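Local atomic coordinates of borrelidin polyketide synthase, type I (Streptomyces parvulus, PDB entry 6OBT), a protein that serves as a dehydratase domain of a modular polyketide synthase, probably removing water from a beta-hydroxyacyl intermediate during borrelidin biosynthesis. Residues Val268-Trp282 against Trp285-Leu298. Numbering follows the deposited sequence.
Sequences VTSLRVRIDPQNSSW and WDESGLPVLTIGRL
Trp282 and Leu298 make the tight end of this contact: Leu298 CD2 sits over one face of the indole, 4.1 Å from the centroid of the Trp282 six-membered ring, while Ile275 CG2 covers the opposite face. Ile295 lies alongside Trp282, pointing the same way, and the two backbones form an antiparallel hydrogen-bonded pair, Trp282 N to Ile295 O at 3.2 Å and nearly straight. Past the bulge at Gly296 and Arg297, Leu298 N still reaches Ser280 O, but on a bent path (137°). At the other end Arg272 and Trp285 pair likewise, and Arg274 CB meets the Trp285 ring edge, 3.8 Å from CZ3. A smaller apolar cluster forms where Val268 and Val292 meet tip to tip and Leu271 CD2 touches Val292 CG1 at 3.7 Å. The solvent side is looser. Ser270 OG donates a hydrogen bond to Glu287 OE2 on its anti lone pair (3.1 Å), and a water links Ser270 O to Glu287 N. Arg272 CG lies anti to the carbonyl carbon (chi1 -62°) and the chain runs extended to NE, laying the guanidinium face over Glu287 O without a hydrogen bond. Strands 270-276, 281-286 and 291-301 form two successive hairpins of the dehydratase family's double-hotdog fold, between strands 208-214 and 254-263, with Trp282 NE1 hydrogen-bonded to Ala234 O of helix 228-236.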
loop_
_atom_site.group_PDB
_atom_site.type_symbol
_atom_site.label_atom_id
_atom_site.label_comp_id
_atom_site.label_asym_id
_atom_site.label_seq_id
_atom_site.Cartn_x
_atom_site.Cartn_y
_atom_site.Cartn_z
ATOM N N VAL A 268 5.692 11.508 25.796
ATOM C CA VAL A 268 6.267 12.559 26.635
ATOM C C VAL A 268 5.734 13.920 26.202
ATOM O O VAL A 268 5.688 14.235 25.006
ATOM C CB VAL A 268 7.801 12.509 26.562
ATOM C CG1 VAL A 268 8.416 13.570 27.425
ATOM C CG2 VAL A 268 8.307 11.125 26.967
ATOM N N THR A 269 5.340 14.750 27.178
ATOM C CA THR A 269 4.816 16.077 26.875
ATOM C C THR A 269 5.709 17.211 27.360
ATOM O O THR A 269 5.433 18.372 27.034
ATOM C CB THR A 269 3.419 16.264 27.492
ATOM O OG1 THR A 269 3.509 16.151 28.917
ATOM C CG2 THR A 269 2.428 15.230 26.964
ATOM N N SER A 270 6.755 16.917 28.133
ATOM C CA SER A 270 7.645 17.941 28.664
ATOM C C SER A 270 9.060 17.387 28.735
ATOM O O SER A 270 9.264 16.265 29.208
ATOM C CB SER A 270 7.194 18.409 30.052
ATOM O OG SER A 270 8.156 19.278 30.622
ATOM N N LEU A 271 10.037 18.182 28.286
ATOM C CA LEU A 271 11.407 17.702 28.152
ATOM C C LEU A 271 12.402 18.618 28.856
ATOM O O LEU A 271 12.211 19.835 28.936
ATOM C CB LEU A 271 11.846 17.604 26.705
ATOM C CG LEU A 271 11.082 16.618 25.835
ATOM C CD1 LEU A 271 11.429 16.925 24.392
ATOM C CD2 LEU A 271 11.464 15.207 26.211
ATOM N N ARG A 272 13.483 17.999 29.333
ATOM C CA ARG A 272 14.722 18.680 29.699
ATOM C C ARG A 272 15.769 18.343 28.646
ATOM O O ARG A 272 15.971 17.164 28.323
ATOM C CB ARG A 272 15.175 18.248 31.099
ATOM C CG ARG A 272 14.142 18.622 32.120
ATOM C CD ARG A 272 14.345 17.997 33.488
ATOM N NE ARG A 272 13.365 18.557 34.412
ATOM C CZ ARG A 272 13.397 18.399 35.731
ATOM N NH1 ARG A 272 12.459 18.952 36.490
ATOM N NH2 ARG A 272 14.360 17.684 36.287
ATOM N N VAL A 273 16.383 19.372 28.063
ATOM C CA VAL A 273 17.155 19.237 26.834
ATOM C C VAL A 273 18.559 19.777 27.059
ATOM O O VAL A 273 18.738 20.811 27.711
ATOM C CB VAL A 273 16.453 19.967 25.669
ATOM C CG1 VAL A 273 17.207 19.772 24.367
ATOM C CG2 VAL A 273 15.023 19.466 25.526
ATOM N N ARG A 274 19.557 19.075 26.524
ATOM C CA ARG A 274 20.945 19.518 26.577
ATOM C C ARG A 274 21.521 19.461 25.179
ATOM O O ARG A 274 21.529 18.392 24.559
ATOM C CB ARG A 274 21.802 18.658 27.520
ATOM C CG ARG A 274 23.293 19.069 27.429
ATOM C CD ARG A 274 24.164 18.351 28.446
ATOM N NE ARG A 274 24.088 18.980 29.757
ATOM C CZ ARG A 274 25.028 19.769 30.273
ATOM N NH1 ARG A 274 26.123 20.050 29.581
ATOM N NH2 ARG A 274 24.872 20.282 31.488
ATOM N N ILE A 275 22.002 20.603 24.685
ATOM C CA ILE A 275 22.520 20.738 23.328
ATOM C C ILE A 275 24.006 21.064 23.413
ATOM O O ILE A 275 24.406 21.976 24.146
ATOM C CB ILE A 275 21.767 21.830 22.538
ATOM C CG1 ILE A 275 20.255 21.578 22.587
ATOM C CG2 ILE A 275 22.266 21.906 21.087
ATOM C CD1 ILE A 275 19.439 22.565 21.765
ATOM N N ASP A 276 24.815 20.336 22.648
ATOM C CA ASP A 276 26.267 20.536 22.604
ATOM C C ASP A 276 26.681 20.916 21.190
ATOM O O ASP A 276 26.730 20.039 20.308
ATOM C CB ASP A 276 27.000 19.270 23.058
ATOM C CG ASP A 276 28.513 19.301 22.779
ATOM O OD1 ASP A 276 29.171 18.263 23.012
ATOM O OD2 ASP A 276 29.061 20.337 22.348
ATOM N N PRO A 277 27.023 22.177 20.923
ATOM C CA PRO A 277 27.434 22.570 19.567
ATOM C C PRO A 277 28.830 22.118 19.155
ATOM O O PRO A 277 29.235 22.401 18.022
ATOM C CB PRO A 277 27.352 24.107 19.617
ATOM C CG PRO A 277 26.443 24.412 20.767
ATOM C CD PRO A 277 26.746 23.345 21.774
ATOM N N GLN A 278 29.590 21.436 20.011
ATOM C CA GLN A 278 30.907 20.974 19.581
ATOM C C GLN A 278 30.823 19.713 18.733
ATOM O O GLN A 278 31.802 19.357 18.069
ATOM C CB GLN A 278 31.824 20.751 20.786
ATOM C CG GLN A 278 32.511 22.025 21.277
ATOM C CD GLN A 278 33.537 22.569 20.290
ATOM O OE1 GLN A 278 34.265 21.808 19.651
ATOM N NE2 GLN A 278 33.601 23.891 20.165
ATOM N N ASN A 279 29.684 19.033 18.750
ATOM C CA ASN A 279 29.336 18.085 17.701
ATOM C C ASN A 279 27.833 18.114 17.461
ATOM O O ASN A 279 27.213 17.073 17.218
ATOM C CB ASN A 279 29.814 16.668 18.029
ATOM C CG ASN A 279 29.773 16.353 19.516
ATOM O OD1 ASN A 279 28.739 16.506 20.169
ATOM N ND2 ASN A 279 30.899 15.892 20.052
ATOM N N SER A 280 27.240 19.318 17.536
ATOM C CA SER A 280 25.808 19.597 17.379
ATOM C C SER A 280 24.902 18.429 17.754
ATOM O O SER A 280 24.133 17.927 16.921
ATOM C CB SER A 280 25.508 20.055 15.951
ATOM O OG SER A 280 26.333 19.398 15.004
ATOM N N SER A 281 24.986 17.998 19.008
ATOM C CA SER A 281 24.260 16.853 19.525
ATOM C C SER A 281 23.228 17.277 20.568
ATOM O O SER A 281 23.365 18.299 21.247
ATOM C CB SER A 281 25.230 15.842 20.140
ATOM O OG SER A 281 26.047 16.482 21.125
ATOM N N TRP A 282 22.200 16.442 20.702
ATOM C CA TRP A 282 21.058 16.673 21.573
ATOM C C TRP A 282 20.896 15.492 22.513
ATOM O O TRP A 282 21.055 14.337 22.105
ATOM C CB TRP A 282 19.753 16.816 20.764
ATOM C CG TRP A 282 19.393 18.196 20.260
ATOM C CD1 TRP A 282 18.314 18.943 20.645
ATOM C CD2 TRP A 282 20.067 18.961 19.249
ATOM N NE1 TRP A 282 18.299 20.139 19.967
ATOM C CE2 TRP A 282 19.367 20.176 19.107
ATOM C CE3 TRP A 282 21.207 18.745 18.466
ATOM C CZ2 TRP A 282 19.754 21.163 18.194
ATOM C CZ3 TRP A 282 21.596 19.731 17.558
ATOM C CH2 TRP A 282 20.870 20.922 17.436
ATOM N N TRP A 285 15.609 14.440 28.247
ATOM C CA TRP A 285 15.042 13.610 29.306
ATOM C C TRP A 285 13.636 14.110 29.619
ATOM O O TRP A 285 13.275 15.236 29.267
ATOM C CB TRP A 285 15.901 13.651 30.586
ATOM C CG TRP A 285 17.331 13.214 30.405
ATOM C CD1 TRP A 285 17.842 11.983 30.666
ATOM C CD2 TRP A 285 18.428 14.009 29.926
ATOM N NE1 TRP A 285 19.188 11.951 30.382
ATOM C CE2 TRP A 285 19.567 13.179 29.911
ATOM C CE3 TRP A 285 18.553 15.335 29.500
ATOM C CZ2 TRP A 285 20.825 13.639 29.513
ATOM C CZ3 TRP A 285 19.803 15.786 29.088
ATOM C CH2 TRP A 285 20.923 14.944 29.115
ATOM N N ASP A 286 12.823 13.281 30.280
ATOM C CA ASP A 286 11.554 13.808 30.772
ATOM C C ASP A 286 11.752 14.545 32.105
ATOM O O ASP A 286 12.865 14.671 32.622
ATOM C CB ASP A 286 10.509 12.697 30.887
ATOM C CG ASP A 286 10.846 11.650 31.938
ATOM O OD1 ASP A 286 11.823 11.801 32.701
ATOM O OD2 ASP A 286 10.119 10.630 31.977
ATOM N N GLU A 287 10.640 15.026 32.674
ATOM C CA GLU A 287 10.688 15.822 33.897
ATOM C C GLU A 287 11.272 15.049 35.075
ATOM O O GLU A 287 11.671 15.665 36.068
ATOM C CB GLU A 287 9.284 16.320 34.249
ATOM C CG GLU A 287 8.862 17.578 33.511
ATOM C CD GLU A 287 7.723 18.307 34.198
ATOM O OE1 GLU A 287 7.372 17.932 35.336
ATOM O OE2 GLU A 287 7.177 19.259 33.598
ATOM N N SER A 288 11.344 13.723 34.988
ATOM C CA SER A 288 11.908 12.899 36.043
ATOM C C SER A 288 13.307 12.397 35.709
ATOM O O SER A 288 13.831 11.532 36.418
ATOM C CB SER A 288 10.980 11.719 36.331
ATOM O OG SER A 288 10.590 11.096 35.122
ATOM N N GLY A 289 13.904 12.892 34.632
ATOM C CA GLY A 289 15.252 12.518 34.269
ATOM C C GLY A 289 15.363 11.230 33.492
ATOM O O GLY A 289 16.480 10.754 33.265
ATOM N N LEU A 290 14.260 10.643 33.098
ATOM C CA LEU A 290 14.399 9.415 32.330
ATOM C C LEU A 290 14.665 9.754 30.869
ATOM O O LEU A 290 14.125 10.734 30.358
ATOM C CB LEU A 290 13.144 8.575 32.446
ATOM C CG LEU A 290 12.873 8.026 33.841
ATOM C CD1 LEU A 290 11.725 7.040 33.763
ATOM C CD2 LEU A 290 14.133 7.386 34.459
ATOM N N PRO A 291 15.506 8.983 30.179
ATOM C CA PRO A 291 15.879 9.355 28.812
ATOM C C PRO A 291 14.664 9.322 27.889
ATOM O O PRO A 291 13.736 8.530 28.082
ATOM C CB PRO A 291 16.916 8.287 28.433
ATOM C CG PRO A 291 17.453 7.819 29.726
ATOM C CD PRO A 291 16.293 7.840 30.671
ATOM N N VAL A 292 14.652 10.239 26.915
ATOM C CA VAL A 292 13.575 10.323 25.925
ATOM C C VAL A 292 14.167 10.319 24.518
ATOM O O VAL A 292 13.725 9.560 23.649
ATOM C CB VAL A 292 12.696 11.580 26.124
ATOM C CG1 VAL A 292 11.604 11.671 25.008
ATOM C CG2 VAL A 292 12.058 11.614 27.508
ATOM N N LEU A 293 15.168 11.164 24.267
ATOM C CA LEU A 293 15.637 11.325 22.898
ATOM C C LEU A 293 17.125 11.626 22.864
ATOM O O LEU A 293 17.632 12.401 23.689
ATOM C CB LEU A 293 14.847 12.437 22.183
ATOM C CG LEU A 293 15.283 12.945 20.805
ATOM C CD1 LEU A 293 14.817 11.994 19.696
ATOM C CD2 LEU A 293 14.754 14.362 20.566
ATOM N N THR A 294 17.819 11.007 21.901
ATOM C CA THR A 294 19.195 11.368 21.568
ATOM C C THR A 294 19.327 11.590 20.066
ATOM O O THR A 294 18.790 10.812 19.268
ATOM C CB THR A 294 20.193 10.287 22.035
ATOM O OG1 THR A 294 19.743 8.992 21.620
ATOM C CG2 THR A 294 20.307 10.292 23.545
ATOM N N ILE A 295 20.040 12.654 19.693
ATOM C CA ILE A 295 20.469 12.913 18.318
ATOM C C ILE A 295 21.991 12.964 18.320
ATOM O O ILE A 295 22.589 13.902 18.865
ATOM C CB ILE A 295 19.886 14.213 17.748
ATOM C CG1 ILE A 295 18.366 14.261 17.876
ATOM C CG2 ILE A 295 20.279 14.375 16.286
ATOM C CD1 ILE A 295 17.782 15.639 17.424
ATOM N N GLY A 296 22.616 11.966 17.689
ATOM C CA GLY A 296 24.067 11.907 17.651
ATOM C C GLY A 296 24.705 13.088 16.945
ATOM O O GLY A 296 25.764 13.566 17.356
ATOM N N ARG A 297 24.091 13.560 15.863
ATOM C CA ARG A 297 24.611 14.728 15.172
ATOM C C ARG A 297 23.489 15.339 14.348
ATOM O O ARG A 297 22.711 14.605 13.736
ATOM C CB ARG A 297 25.797 14.365 14.273
ATOM C CG ARG A 297 26.439 15.570 13.580
ATOM C CD ARG A 297 27.448 15.125 12.544
ATOM N NE ARG A 297 28.393 16.184 12.218
ATOM C CZ ARG A 297 29.556 16.355 12.836
ATOM N NH1 ARG A 297 30.363 17.347 12.477
ATOM N NH2 ARG A 297 29.912 15.534 13.815
ATOM N N LEU A 298 23.399 16.671 14.350
ATOM C CA LEU A 298 22.390 17.356 13.547
ATOM C C LEU A 298 23.017 18.562 12.874
ATOM O O LEU A 298 23.602 19.416 13.547
ATOM C CB LEU A 298 21.188 17.804 14.391
ATOM C CG LEU A 298 20.203 18.747 13.686
ATOM C CD1 LEU A 298 19.676 18.148 12.390
ATOM C CD2 LEU A 298 19.046 19.127 14.600
HETATM O O HOH W 1 8.021 14.829 31.627
HETATM O O HOH W 2 25.983 21.159 13.180
#